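PDB 4OQZ: putative oxidoreductase YfjR from Streptomyces aurantiacus, which is an imine reductase of the HIBADH-related family, which probably uses NADPH to reduce imines to amines. Local coordinates for residues I215-Y218 / A219-D223; A166-Y169 / Q170-M173; E206-A209 / G210-Q213; Q143-A146 / A147-I151; S240-H243 / V244-N248. One frame throughout, in Å; residues are numbered along the deposited sequence.

Contact 1 of 5, residues I215-Y218 / A219-D223; sequences IDFY and AARID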
loop_
_atom_site.group_PDB
_atom_site.type_symbol
_atom_site.label_atom_id
_atom_site.label_comp_id
_atom_site.label_asym_id
_atom_site.label_seq_id
_atom_site.Cartn_x
_atom_site.Cartn_y
_atom_site.Cartn_z
ATOM N N ILE A 215 -9.552 1.574 4.999
ATOM C CA ILE A 215 -9.895 2.781 4.244
ATOM C C ILE A 215 -11.393 3.196 4.370
ATOM O O ILE A 215 -11.664 4.387 4.413
ATOM C CB ILE A 215 -9.248 2.979 2.821
ATOM C CG1 ILE A 215 -10.242 3.123 1.657
ATOM C CG2 ILE A 215 -7.958 2.167 2.502
ATOM C CD1 ILE A 215 -11.069 2.078 1.416
ATOM N N ASP A 216 -12.332 2.218 4.422
ATOM C CA ASP A 216 -13.776 2.467 4.555
ATOM C C ASP A 216 -14.090 3.028 5.925
ATOM O O ASP A 216 -14.861 3.979 6.009
ATOM C CB ASP A 216 -14.603 1.202 4.312
ATOM C CG ASP A 216 -14.693 0.784 2.863
ATOM O OD1 ASP A 216 -14.747 1.677 1.989
ATOM O OD2 ASP A 216 -14.794 -0.436 2.606
ATOM N N PHE A 217 -13.456 2.455 6.981
ATOM C CA PHE A 217 -13.575 2.871 8.368
ATOM C C PHE A 217 -13.071 4.294 8.497
ATOM O O PHE A 217 -13.754 5.124 9.099
ATOM C CB PHE A 217 -12.795 1.940 9.317
ATOM C CG PHE A 217 -12.915 2.324 10.781
ATOM C CD1 PHE A 217 -11.860 2.946 11.443
ATOM C CD2 PHE A 217 -14.069 2.035 11.502
ATOM C CE1 PHE A 217 -11.956 3.268 12.795
ATOM C CE2 PHE A 217 -14.176 2.388 12.850
ATOM C CZ PHE A 217 -13.128 3.015 13.487
ATOM N N TYR A 218 -11.899 4.584 7.916
ATOM C CA TYR A 218 -11.352 5.927 7.975
ATOM C C TYR A 218 -12.014 6.965 7.086
ATOM O O TYR A 218 -12.115 8.109 7.515
ATOM C CB TYR A 218 -9.830 5.958 7.939
ATOM C CG TYR A 218 -9.231 5.472 9.239
ATOM C CD1 TYR A 218 -8.747 4.174 9.364
ATOM C CD2 TYR A 218 -9.154 6.307 10.349
ATOM C CE1 TYR A 218 -8.226 3.709 10.572
ATOM C CE2 TYR A 218 -8.636 5.854 11.561
ATOM C CZ TYR A 218 -8.164 4.556 11.666
ATOM O OH TYR A 218 -7.665 4.093 12.860
ATOM N N ALA A 219 -12.497 6.582 5.886
ATOM C CA ALA A 219 -13.179 7.496 4.953
ATOM C C ALA A 219 -14.344 8.204 5.611
ATOM O O ALA A 219 -14.487 9.411 5.431
ATOM C CB ALA A 219 -13.690 6.743 3.735
ATOM N N ALA A 220 -15.196 7.451 6.346
ATOM C CA ALA A 220 -16.392 7.963 7.020
ATOM C C ALA A 220 -16.059 8.994 8.091
ATOM O O ALA A 220 -16.773 9.985 8.233
ATOM C CB ALA A 220 -17.185 6.816 7.635
ATOM N N ARG A 221 -14.966 8.762 8.836
ATOM C CA ARG A 221 -14.532 9.635 9.923
ATOM C C ARG A 221 -13.910 10.932 9.385
ATOM O O ARG A 221 -14.152 11.980 9.972
ATOM C CB ARG A 221 -13.544 8.894 10.839
ATOM C CG ARG A 221 -14.034 7.545 11.378
ATOM C CD ARG A 221 -12.909 6.724 12.000
ATOM N NE ARG A 221 -12.568 7.206 13.334
ATOM C CZ ARG A 221 -11.586 8.062 13.598
ATOM N NH1 ARG A 221 -10.819 8.530 12.615
ATOM N NH2 ARG A 221 -11.362 8.456 14.842
ATOM N N ILE A 222 -13.103 10.865 8.286
ATOM C CA ILE A 222 -12.463 12.044 7.672
ATOM C C ILE A 222 -13.534 12.992 7.112
ATOM O O ILE A 222 -13.489 14.208 7.358
ATOM C CB ILE A 222 -11.424 11.659 6.564
ATOM C CG1 ILE A 222 -10.308 10.753 7.113
ATOM C CG2 ILE A 222 -10.835 12.919 5.919
ATOM C CD1 ILE A 222 -9.659 9.720 6.033
ATOM N N ASP A 223 -14.477 12.428 6.332
ATOM C CA ASP A 223 -15.548 13.189 5.698
ATOM C C ASP A 223 -16.446 13.892 6.684
ATOM O O ASP A 223 -17.010 14.930 6.345
ATOM C CB ASP A 223 -16.332 12.330 4.699
ATOM C CG ASP A 223 -15.515 11.944 3.477
ATOM O OD1 ASP A 223 -14.523 12.649 3.178
ATOM O OD2 ASP A 223 -15.878 10.953 2.809
#

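Contact 2 of 5, residues A166-Y169 / Q170-M173; sequences ALMY and QLNM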
loop_
_atom_site.group_PDB
_atom_site.type_symbol
_atom_site.label_atom_id
_atom_site.label_comp_id
_atom_site.label_asym_id
_atom_site.label_seq_id
_atom_site.Cartn_x
_atom_site.Cartn_y
_atom_site.Cartn_z
ATOM N N ALA A 166 -7.228 12.329 -15.497
ATOM C CA ALA A 166 -5.811 12.495 -15.171
ATOM C C ALA A 166 -5.638 12.486 -13.662
ATOM O O ALA A 166 -4.724 11.847 -13.173
ATOM C CB ALA A 166 -5.286 13.810 -15.751
ATOM N N LEU A 167 -6.522 13.197 -12.923
ATOM C CA LEU A 167 -6.520 13.250 -11.468
ATOM C C LEU A 167 -6.668 11.830 -10.940
ATOM O O LEU A 167 -5.788 11.359 -10.218
ATOM C CB LEU A 167 -7.706 14.123 -10.997
ATOM C CG LEU A 167 -7.611 14.907 -9.709
ATOM C CD1 LEU A 167 -9.010 15.200 -9.213
ATOM C CD2 LEU A 167 -6.846 14.172 -8.602
ATOM N N MET A 168 -7.727 11.114 -11.375
ATOM C CA MET A 168 -7.986 9.711 -10.993
ATOM C C MET A 168 -6.792 8.826 -11.268
ATOM O O MET A 168 -6.423 7.983 -10.425
ATOM C CB MET A 168 -9.230 9.200 -11.729
ATOM C CG MET A 168 -10.390 8.769 -10.814
ATOM S SD MET A 168 -10.836 9.731 -9.346
ATOM C CE MET A 168 -11.102 11.228 -10.047
ATOM N N TYR A 169 -6.145 9.045 -12.445
ATOM C CA TYR A 169 -4.935 8.327 -12.786
ATOM C C TYR A 169 -3.828 8.588 -11.738
ATOM O O TYR A 169 -3.259 7.614 -11.222
ATOM C CB TYR A 169 -4.460 8.651 -14.224
ATOM C CG TYR A 169 -3.353 7.726 -14.682
ATOM C CD1 TYR A 169 -3.640 6.452 -15.172
ATOM C CD2 TYR A 169 -2.015 8.080 -14.527
ATOM C CE1 TYR A 169 -2.619 5.579 -15.559
ATOM C CE2 TYR A 169 -0.988 7.204 -14.880
ATOM C CZ TYR A 169 -1.295 5.968 -15.421
ATOM O OH TYR A 169 -0.281 5.124 -15.783
ATOM N N GLN A 170 -3.593 9.874 -11.366
ATOM C CA GLN A 170 -2.577 10.227 -10.359
ATOM C C GLN A 170 -2.894 9.649 -8.979
ATOM O O GLN A 170 -1.990 9.171 -8.292
ATOM C CB GLN A 170 -2.314 11.745 -10.290
ATOM C CG GLN A 170 -1.916 12.411 -11.617
ATOM C CD GLN A 170 -0.680 11.841 -12.275
ATOM O OE1 GLN A 170 0.222 11.304 -11.633
ATOM N NE2 GLN A 170 -0.630 11.924 -13.586
ATOM N N LEU A 171 -4.195 9.632 -8.616
ATOM C CA LEU A 171 -4.711 9.118 -7.348
ATOM C C LEU A 171 -4.350 7.656 -7.239
ATOM O O LEU A 171 -3.918 7.204 -6.177
ATOM C CB LEU A 171 -6.235 9.338 -7.263
ATOM C CG LEU A 171 -6.821 10.326 -6.231
ATOM C CD1 LEU A 171 -5.779 11.279 -5.623
ATOM C CD2 LEU A 171 -7.971 11.103 -6.810
ATOM N N ASN A 172 -4.440 6.929 -8.366
ATOM C CA ASN A 172 -4.032 5.539 -8.446
ATOM C C ASN A 172 -2.502 5.381 -8.220
ATOM O O ASN A 172 -2.077 4.497 -7.476
ATOM C CB ASN A 172 -4.409 4.962 -9.824
ATOM C CG ASN A 172 -4.196 3.483 -9.921
ATOM O OD1 ASN A 172 -3.094 2.988 -10.195
ATOM N ND2 ASN A 172 -5.247 2.740 -9.658
ATOM N N MET A 173 -1.691 6.206 -8.894
ATOM C CA MET A 173 -0.226 6.133 -8.839
ATOM C C MET A 173 0.311 6.562 -7.463
ATOM O O MET A 173 1.327 6.030 -7.020
ATOM C CB MET A 173 0.404 6.941 -9.986
ATOM C CG MET A 173 -0.009 6.492 -11.394
ATOM S SD MET A 173 -0.329 4.714 -11.714
ATOM C CE MET A 173 1.225 4.074 -11.529
#

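Contact 3 of 5, residues E206-A209 / G210-Q213; sequences ENFA and GMGQ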
loop_
_atom_site.group_PDB
_atom_site.type_symbol
_atom_site.label_atom_id
_atom_site.label_comp_id
_atom_site.label_asym_id
_atom_site.label_seq_id
_atom_site.Cartn_x
_atom_site.Cartn_y
_atom_site.Cartn_z
ATOM N N GLU A 206 -1.999 -10.416 1.529
ATOM C CA GLU A 206 -3.051 -10.496 2.552
ATOM C C GLU A 206 -3.188 -9.168 3.262
ATOM O O GLU A 206 -4.312 -8.745 3.552
ATOM C CB GLU A 206 -2.696 -11.592 3.583
ATOM C CG GLU A 206 -3.782 -11.932 4.596
ATOM C CD GLU A 206 -5.034 -12.611 4.063
ATOM O OE1 GLU A 206 -4.957 -13.811 3.711
ATOM O OE2 GLU A 206 -6.104 -11.957 4.046
ATOM N N ASN A 207 -2.048 -8.514 3.564
ATOM C CA ASN A 207 -2.051 -7.203 4.188
ATOM C C ASN A 207 -2.779 -6.186 3.255
ATOM O O ASN A 207 -3.698 -5.501 3.686
ATOM C CB ASN A 207 -0.611 -6.763 4.518
ATOM C CG ASN A 207 -0.504 -5.587 5.474
ATOM O OD1 ASN A 207 -1.505 -4.965 5.897
ATOM N ND2 ASN A 207 0.711 -5.306 5.910
ATOM N N PHE A 208 -2.418 -6.137 1.972
ATOM C CA PHE A 208 -3.045 -5.224 1.022
ATOM C C PHE A 208 -4.505 -5.550 0.798
ATOM O O PHE A 208 -5.313 -4.628 0.680
ATOM C CB PHE A 208 -2.307 -5.251 -0.319
ATOM C CG PHE A 208 -0.998 -4.489 -0.288
ATOM C CD1 PHE A 208 -0.945 -3.180 0.171
ATOM C CD2 PHE A 208 0.165 -5.062 -0.766
ATOM C CE1 PHE A 208 0.265 -2.465 0.178
ATOM C CE2 PHE A 208 1.380 -4.347 -0.741
ATOM C CZ PHE A 208 1.409 -3.056 -0.275
ATOM N N ALA A 209 -4.834 -6.859 0.718
ATOM C CA ALA A 209 -6.212 -7.339 0.561
ATOM C C ALA A 209 -7.131 -6.879 1.731
ATOM O O ALA A 209 -8.300 -6.554 1.505
ATOM C CB ALA A 209 -6.211 -8.849 0.448
ATOM N N GLY A 210 -6.592 -6.819 2.952
ATOM C CA GLY A 210 -7.375 -6.382 4.108
ATOM C C GLY A 210 -7.355 -4.882 4.356
ATOM O O GLY A 210 -7.934 -4.419 5.336
ATOM N N MET A 211 -6.670 -4.097 3.501
ATOM C CA MET A 211 -6.560 -2.636 3.654
ATOM C C MET A 211 -7.893 -1.894 3.471
ATOM O O MET A 211 -8.168 -0.949 4.221
ATOM C CB MET A 211 -5.465 -2.071 2.740
ATOM C CG MET A 211 -4.807 -0.817 3.303
ATOM S SD MET A 211 -3.751 -1.187 4.725
ATOM C CE MET A 211 -2.555 -2.213 3.978
ATOM N N GLY A 212 -8.705 -2.332 2.504
ATOM C CA GLY A 212 -10.022 -1.756 2.206
ATOM C C GLY A 212 -10.957 -1.585 3.400
ATOM O O GLY A 212 -11.753 -0.639 3.448
ATOM N N GLN A 213 -10.855 -2.489 4.392
ATOM C CA GLN A 213 -11.634 -2.449 5.635
ATOM C C GLN A 213 -11.259 -1.165 6.388
ATOM O O GLN A 213 -12.142 -0.432 6.849
ATOM C CB GLN A 213 -11.293 -3.685 6.481
ATOM C CG GLN A 213 -12.504 -4.405 7.070
ATOM C CD GLN A 213 -13.285 -5.233 6.072
ATOM O OE1 GLN A 213 -12.760 -6.165 5.445
ATOM N NE2 GLN A 213 -14.575 -4.944 5.946
HETATM O O HOH W 1 -7.964 -3.610 -0.101
#

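Contact 4 of 5, residues Q143-A146 / A147-I151; sequences QHRA and ALEVI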
loop_
_atom_site.group_PDB
_atom_site.type_symbol
_atom_site.label_atom_id
_atom_site.label_comp_id
_atom_site.label_asym_id
_atom_site.label_seq_id
_atom_site.Cartn_x
_atom_site.Cartn_y
_atom_site.Cartn_z
ATOM N N GLN A 143 -20.834 8.226 -27.629
ATOM C CA GLN A 143 -20.821 7.851 -29.045
ATOM C C GLN A 143 -19.782 6.789 -29.352
ATOM O O GLN A 143 -20.041 5.872 -30.131
ATOM C CB GLN A 143 -20.556 9.102 -29.911
ATOM C CG GLN A 143 -20.867 8.930 -31.402
ATOM C CD GLN A 143 -20.246 9.999 -32.283
ATOM O OE1 GLN A 143 -20.192 11.195 -31.939
ATOM N NE2 GLN A 143 -19.795 9.589 -33.465
ATOM N N HIS A 144 -18.605 6.921 -28.746
ATOM C CA HIS A 144 -17.458 6.054 -29.002
ATOM C C HIS A 144 -17.133 4.999 -27.906
ATOM O O HIS A 144 -16.123 4.320 -28.022
ATOM C CB HIS A 144 -16.235 6.934 -29.297
ATOM C CG HIS A 144 -16.412 7.825 -30.486
ATOM N ND1 HIS A 144 -16.321 7.332 -31.774
ATOM C CD2 HIS A 144 -16.673 9.153 -30.542
ATOM C CE1 HIS A 144 -16.535 8.366 -32.570
ATOM N NE2 HIS A 144 -16.736 9.485 -31.877
ATOM N N ARG A 145 -18.001 4.850 -26.882
ATOM C CA ARG A 145 -17.822 3.916 -25.751
ATOM C C ARG A 145 -17.455 2.461 -26.166
ATOM O O ARG A 145 -16.512 1.893 -25.599
ATOM C CB ARG A 145 -19.047 3.954 -24.837
ATOM C CG ARG A 145 -18.904 3.103 -23.614
ATOM C CD ARG A 145 -19.952 3.488 -22.621
ATOM N NE ARG A 145 -19.676 2.862 -21.337
ATOM C CZ ARG A 145 -20.359 3.102 -20.230
ATOM N NH1 ARG A 145 -21.358 3.982 -20.234
ATOM N NH2 ARG A 145 -20.041 2.479 -19.104
ATOM N N ALA A 146 -18.208 1.876 -27.125
ATOM C CA ALA A 146 -17.950 0.523 -27.669
ATOM C C ALA A 146 -16.512 0.390 -28.203
ATOM O O ALA A 146 -15.892 -0.649 -27.990
ATOM C CB ALA A 146 -18.957 0.170 -28.763
ATOM N N ALA A 147 -15.977 1.451 -28.853
ATOM C CA ALA A 147 -14.608 1.480 -29.366
ATOM C C ALA A 147 -13.579 1.602 -28.244
ATOM O O ALA A 147 -12.542 0.965 -28.314
ATOM C CB ALA A 147 -14.440 2.615 -30.362
ATOM N N LEU A 148 -13.865 2.377 -27.193
ATOM C CA LEU A 148 -12.955 2.509 -26.052
ATOM C C LEU A 148 -12.940 1.216 -25.237
ATOM O O LEU A 148 -11.927 0.928 -24.595
ATOM C CB LEU A 148 -13.349 3.709 -25.170
ATOM C CG LEU A 148 -13.491 5.038 -25.896
ATOM C CD1 LEU A 148 -14.215 6.043 -25.030
ATOM C CD2 LEU A 148 -12.138 5.541 -26.408
ATOM N N GLU A 149 -14.018 0.395 -25.333
ATOM C CA GLU A 149 -14.104 -0.903 -24.650
ATOM C C GLU A 149 -13.119 -1.927 -25.269
ATOM O O GLU A 149 -12.855 -2.983 -24.664
ATOM C CB GLU A 149 -15.534 -1.460 -24.661
ATOM C CG GLU A 149 -16.456 -0.733 -23.695
ATOM C CD GLU A 149 -17.897 -1.200 -23.711
ATOM O OE1 GLU A 149 -18.311 -1.897 -24.665
ATOM O OE2 GLU A 149 -18.619 -0.863 -22.749
ATOM N N VAL A 150 -12.572 -1.595 -26.454
ATOM C CA VAL A 150 -11.589 -2.434 -27.133
ATOM C C VAL A 150 -10.274 -2.287 -26.366
ATOM O O VAL A 150 -9.613 -3.305 -26.142
ATOM C CB VAL A 150 -11.472 -2.148 -28.649
ATOM C CG1 VAL A 150 -10.353 -2.966 -29.299
ATOM C CG2 VAL A 150 -12.796 -2.410 -29.353
ATOM N N ILE A 151 -9.938 -1.048 -25.912
ATOM C CA ILE A 151 -8.740 -0.740 -25.109
ATOM C C ILE A 151 -8.797 -1.504 -23.767
ATOM O O ILE A 151 -7.881 -2.274 -23.482
ATOM C CB ILE A 151 -8.513 0.791 -24.933
ATOM C CG1 ILE A 151 -8.125 1.438 -26.290
ATOM C CG2 ILE A 151 -7.443 1.090 -23.865
ATOM C CD1 ILE A 151 -8.582 2.972 -26.396
HETATM O O HOH W 2 -17.751 0.800 -21.021
#

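Contact 5 of 5, residues S240-H243 / V244-N248; sequences SMEH and VVHTN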
loop_
_atom_site.group_PDB
_atom_site.type_symbol
_atom_site.label_atom_id
_atom_site.label_comp_id
_atom_site.label_asym_id
_atom_site.label_seq_id
_atom_site.Cartn_x
_atom_site.Cartn_y
_atom_site.Cartn_z
ATOM N N SER A 240 5.545 2.958 16.544
ATOM C CA SER A 240 5.553 1.763 15.726
ATOM C C SER A 240 6.505 1.992 14.546
ATOM O O SER A 240 7.331 1.128 14.244
ATOM C CB SER A 240 4.143 1.420 15.263
ATOM O OG SER A 240 4.147 0.237 14.483
ATOM N N MET A 241 6.445 3.195 13.946
ATOM C CA MET A 241 7.343 3.552 12.859
ATOM C C MET A 241 8.810 3.668 13.309
ATOM O O MET A 241 9.702 3.350 12.518
ATOM C CB MET A 241 6.859 4.798 12.115
ATOM C CG MET A 241 5.913 4.485 10.984
ATOM S SD MET A 241 6.372 3.066 9.942
ATOM C CE MET A 241 7.964 3.650 9.193
ATOM N N GLU A 242 9.052 4.053 14.584
ATOM C CA GLU A 242 10.404 4.132 15.168
ATOM C C GLU A 242 11.000 2.718 15.196
ATOM O O GLU A 242 12.152 2.540 14.827
ATOM C CB GLU A 242 10.378 4.720 16.597
ATOM C CG GLU A 242 10.031 6.198 16.688
ATOM C CD GLU A 242 11.080 7.174 17.189
ATOM O OE1 GLU A 242 10.683 8.293 17.587
ATOM O OE2 GLU A 242 12.290 6.849 17.153
ATOM N N HIS A 243 10.178 1.711 15.564
ATOM C CA HIS A 243 10.540 0.293 15.605
ATOM C C HIS A 243 10.870 -0.247 14.215
ATOM O O HIS A 243 11.859 -0.976 14.082
ATOM C CB HIS A 243 9.421 -0.533 16.278
ATOM C CG HIS A 243 9.193 -0.193 17.721
ATOM N ND1 HIS A 243 10.195 0.377 18.505
ATOM C CD2 HIS A 243 8.091 -0.363 18.485
ATOM C CE1 HIS A 243 9.661 0.544 19.704
ATOM N NE2 HIS A 243 8.399 0.114 19.742
ATOM N N VAL A 244 10.052 0.118 13.176
ATOM C CA VAL A 244 10.271 -0.246 11.767
ATOM C C VAL A 244 11.637 0.337 11.357
ATOM O O VAL A 244 12.479 -0.405 10.853
ATOM C CB VAL A 244 9.103 0.212 10.838
ATOM C CG1 VAL A 244 9.491 0.127 9.355
ATOM C CG2 VAL A 244 7.829 -0.612 11.102
ATOM N N VAL A 245 11.879 1.636 11.645
ATOM C CA VAL A 245 13.173 2.313 11.387
ATOM C C VAL A 245 14.325 1.598 12.111
ATOM O O VAL A 245 15.394 1.420 11.514
ATOM C CB VAL A 245 13.119 3.837 11.709
ATOM C CG1 VAL A 245 14.511 4.432 11.965
ATOM C CG2 VAL A 245 12.419 4.609 10.596
ATOM N N HIS A 246 14.125 1.197 13.383
ATOM C CA HIS A 246 15.199 0.539 14.147
ATOM C C HIS A 246 15.553 -0.847 13.620
ATOM O O HIS A 246 16.731 -1.129 13.427
ATOM C CB HIS A 246 14.918 0.534 15.660
ATOM C CG HIS A 246 15.309 1.808 16.352
ATOM N ND1 HIS A 246 16.613 2.034 16.772
ATOM C CD2 HIS A 246 14.553 2.881 16.680
ATOM C CE1 HIS A 246 16.604 3.232 17.338
ATOM N NE2 HIS A 246 15.387 3.783 17.300
ATOM N N THR A 247 14.535 -1.668 13.301
ATOM C CA THR A 247 14.664 -3.026 12.749
ATOM C C THR A 247 15.492 -3.020 11.457
ATOM O O THR A 247 16.326 -3.910 11.249
ATOM C CB THR A 247 13.251 -3.602 12.505
ATOM O OG1 THR A 247 12.517 -3.595 13.726
ATOM C CG2 THR A 247 13.269 -5.005 11.948
ATOM N N ASN A 248 15.225 -2.052 10.578
ATOM C CA ASN A 248 15.913 -1.911 9.305
ATOM C C ASN A 248 17.349 -1.433 9.532
ATOM O O ASN A 248 18.277 -1.962 8.915
ATOM C CB ASN A 248 15.139 -0.982 8.375
ATOM C CG ASN A 248 13.930 -1.628 7.780
ATOM O OD1 ASN A 248 13.998 -2.325 6.770
ATOM N ND2 ASN A 248 12.793 -1.432 8.406
#

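Contact 1 of 5, residues I215-Y218 / A219-D223
Arg-221 lays its CD methylene over the ring of Phe-217, one turn earlier on helix 211-224 of the all-helical C-terminal part of the protein. The main aromatic contact is a CH-pi interaction. The CD methylene of Arg-221 sits over one face of the Phe-217 ring, 4.1 Å from the ring centroid. Phe-217 carries CG anti to its backbone N (chi1 -179°), and Arg-221 bends at chi3 (78°). The guanidinium therefore turns back over the earlier turn, its plane 18° from that of the Phe-217 ring. Its NH1 reaches Tyr-218 as well, 3.6 Å from CD2 of that ring, with the two planes steeply inclined to each other. With an alanine at Arg-221, the Phe-217 face would probably lose its aliphatic cover and the Tyr-218 ring its guanidinium neighbour.

The polar contacts within the turn are those of the helix backbone. Ala-219 N donates to Ile-215 O at 2.8 Å. Tyr-218 O takes Ile-222 N at 3.0 Å, nearly in line with its C=O bond, and a weak second bond from Arg-221 N. The hydroxyl of Tyr-218 is satisfied elsewhere, by Asp-232 OD1. Asp-223 accepts hydrogen bonds from Ala-197 N and Ala-198 N of the second subunit, so this turn of helix belongs to the dimer interface.

Tyr-218 also packs against other rings. It meets Phe-278 edge-to-face and also Trp-184 of the second subunit. Within the helix, Tyr-218 CB stands 4.2 Å from Ile-222 CD1.

Contact 2 of 5, residues A166-Y169 / Q170-M173
Tyr-169 holds CG anti to the backbone N (chi1 -170°), which places its ring beside the Met-173 side chain. Met-173 takes the other course, with CG beside its own N (chi1 -59°) and further bends at chi2 and chi3. These torsions produce a Met-aromatic contact one turn apart on the long helix 163-191. Met-173 SD lies 4.4 Å from the centroid of the Tyr-169 ring, 28° off the ring normal, an oblique approach. The CG methylene of Met-173 adds a closer touch, 3.7 Å from Tyr-169 CE2. The two side chains cross at a slant, and the thioether runs past the phenol end of the ring, near CZ and OH.

The next pair is purely aliphatic. Leu-167 and Leu-171 lie side by side and point the same way, with their CD2 methyls 3.7 Å apart. Met-168 crosses Leu-171, bringing SD to 4.1 Å from Leu-171 CD2. That methyl thus touches both neighbours.

Regular i to i+4 bonds hold the turns in register. Gln-170 N, Leu-171 N, Asn-172 N and Met-173 N donate in order to the carbonyls of Ala-166, Leu-167, Met-168 and Tyr-169.

This turn of helix lies against its own dinucleotide-binding domain and against the second subunit. Tyr-169 and Asn-172 pack on Leu-119 of strand 112-119 in that domain. Leu-171 meets Leu-189 and Met-173 meets Val-244, both of the second subunit. Within the helix, Gln-170 CG lies 3.3 Å from Ala-166 O.

Contact 3 of 5, residues E206-A209 / G210-Q213
Phe-208 O meets a backbone N-H and a water where helix 197-209 gives way to helix 211-224. The join between these helices of the C-terminal domain lies around Gly-210. Met-211 N donates to Phe-208 O at 3.2 Å, from well above the carbonyl plane, 70° out of it. Water 1 lies 2.9 Å from Phe-208 O, where it can donate, and accepts from Gly-212 N at 3.0 Å. The water thus links the last turn of one helix to the first turn of the next.

Gly-210 N is held by the ordinary helical bond to Glu-206 O, also 3.0 Å. A weaker bond runs from the same N to Asn-207 O. The Met-211 bond reaches the third residue back.

The side-chain contact belongs to Met-211. Its chain bends at chi2 (71°) and chi3 (63°), which folds the terminal methyl back over the preceding turn. There CE lies 3.5 Å from Asn-207 O, the Met-211 and Asn-207 side chains crossing. CE also approaches the Phe-208 ring obliquely.

Phe-208 packs on Ala-179 and Ser-182 of helix 163-191 and on Val-175 of the second subunit. Asn-207 ND2 makes a weak hydrogen bond to Asn-172 O of that subunit. The amide oxygen, Asn-207 OD1, stands 3.5 Å from Met-211 CE.

Contact 4 of 5, residues Q143-A146 / A147-I151
Arg-145 and Glu-149 meet through water 2. Arg-145 NE donates to the water at 2.8 Å, and the water donates to Glu-149 OE2 at 2.6 Å. The water lies at the edge of the guanidinium, in its plane. The charged groups themselves are not in direct contact, with Arg-145 NE 4.1 Å from Glu-149 OE2. Guanidinium and carboxylate planes are steeply inclined, 71° apart.

Both chains are extended. Arg-145 has CG anti to its backbone N (chi1 -176°), whereas Glu-149 has CG beside its own N. The two side chains cross, and water 2 bridges their polar ends. Glu-149 CG rests 3.2 Å from Arg-145 O.

Backbone bonds join the same turns. Glu-149 N donates to Arg-145 O at 2.9 Å, and Leu-148 N to His-144 O at 3.1 Å. His-144 O also receives a weak bond from Ala-147 N. The helix is kinked here: Val-150 N bonds to Ala-147 O, three residues back.

Further out, His-144 NE2 is hydrogen-bonded to Glu-60 OE2, and Ala-147 O accepts from Tyr-21 OH. Leu-148 packs on Ile-63 and Val-89 of the sheet, and Val-150 on Ala-20 of helix 12-23. The helix is the connection between strands 131-135 and 154-159, a beta-alpha-beta unit of the Rossmann-type dinucleotide-binding domain.

Contact 5 of 5, residues S240-H243 / V244-N248
Four successive i to i+4 bonds run from Val-244 N, Val-245 N, His-246 N and Thr-247 N back to the carbonyls of Ser-240 to His-243, a regular alpha-helix. Thr-247 adds its side chain to this ladder. OG1 sits beside its own backbone N (chi1 -57°) and donates to His-243 O at 2.7 Å. The hydroxyl and Thr-247 N, which is 2.9 Å from that oxygen, reach it from opposite faces of the carbonyl plane. A valine at Thr-247 would probably leave His-243 O with the backbone donor but without its second hydrogen bond.

Asn-248 repeats the pattern one residue on. Its ND2 bonds to Val-244 O at 2.7 Å, and Asn-248 N reaches the same oxygen from the opposite face. The apolar contact lies elsewhere on the helix. Met-241 bends at chi2 and chi3 and brings CE to 3.8 Å from Val-244 CG1. His-246 turns an edge to the backbone, with CD2 3.1 Å from Glu-242 O.

Two further polar ends have partners on other helices. Glu-242 OE1 bonds to His-266 NE2, and Asn-248 OD1 to Gln-185 NE2. Helix 234-250 packs on helix 256-269, through Met-241 on Val-261 and Phe-265, and on helix 163-191, through Thr-247 on Leu-189. The second subunit supplies Trp-177, hydrogen-bonded through NE1 to Ser-240 OG, and Gln-170, against which Val-244 packs.

Contact 4 lies in the dinucleotide-binding domain, and the other four in the helical C-terminal domain. Contacts 4 and 5 are the farthest apart, with centres 48 Å from each other on opposite sides of the chain's centre. Contact 2 is the most central, its centre about 5 Å from the centre of the chain, on the long helix that joins the two domains. Contacts 3 and 1 follow each other along the chain, their centres 15 Å apart, and share helix 211-224. Contacts 1, 2, 3 and 5 all touch the second subunit. Contacts 2 and 5 are 30 Å apart by centres within one chain, yet across the dimer residues of contact 2 pack on those of contact 5.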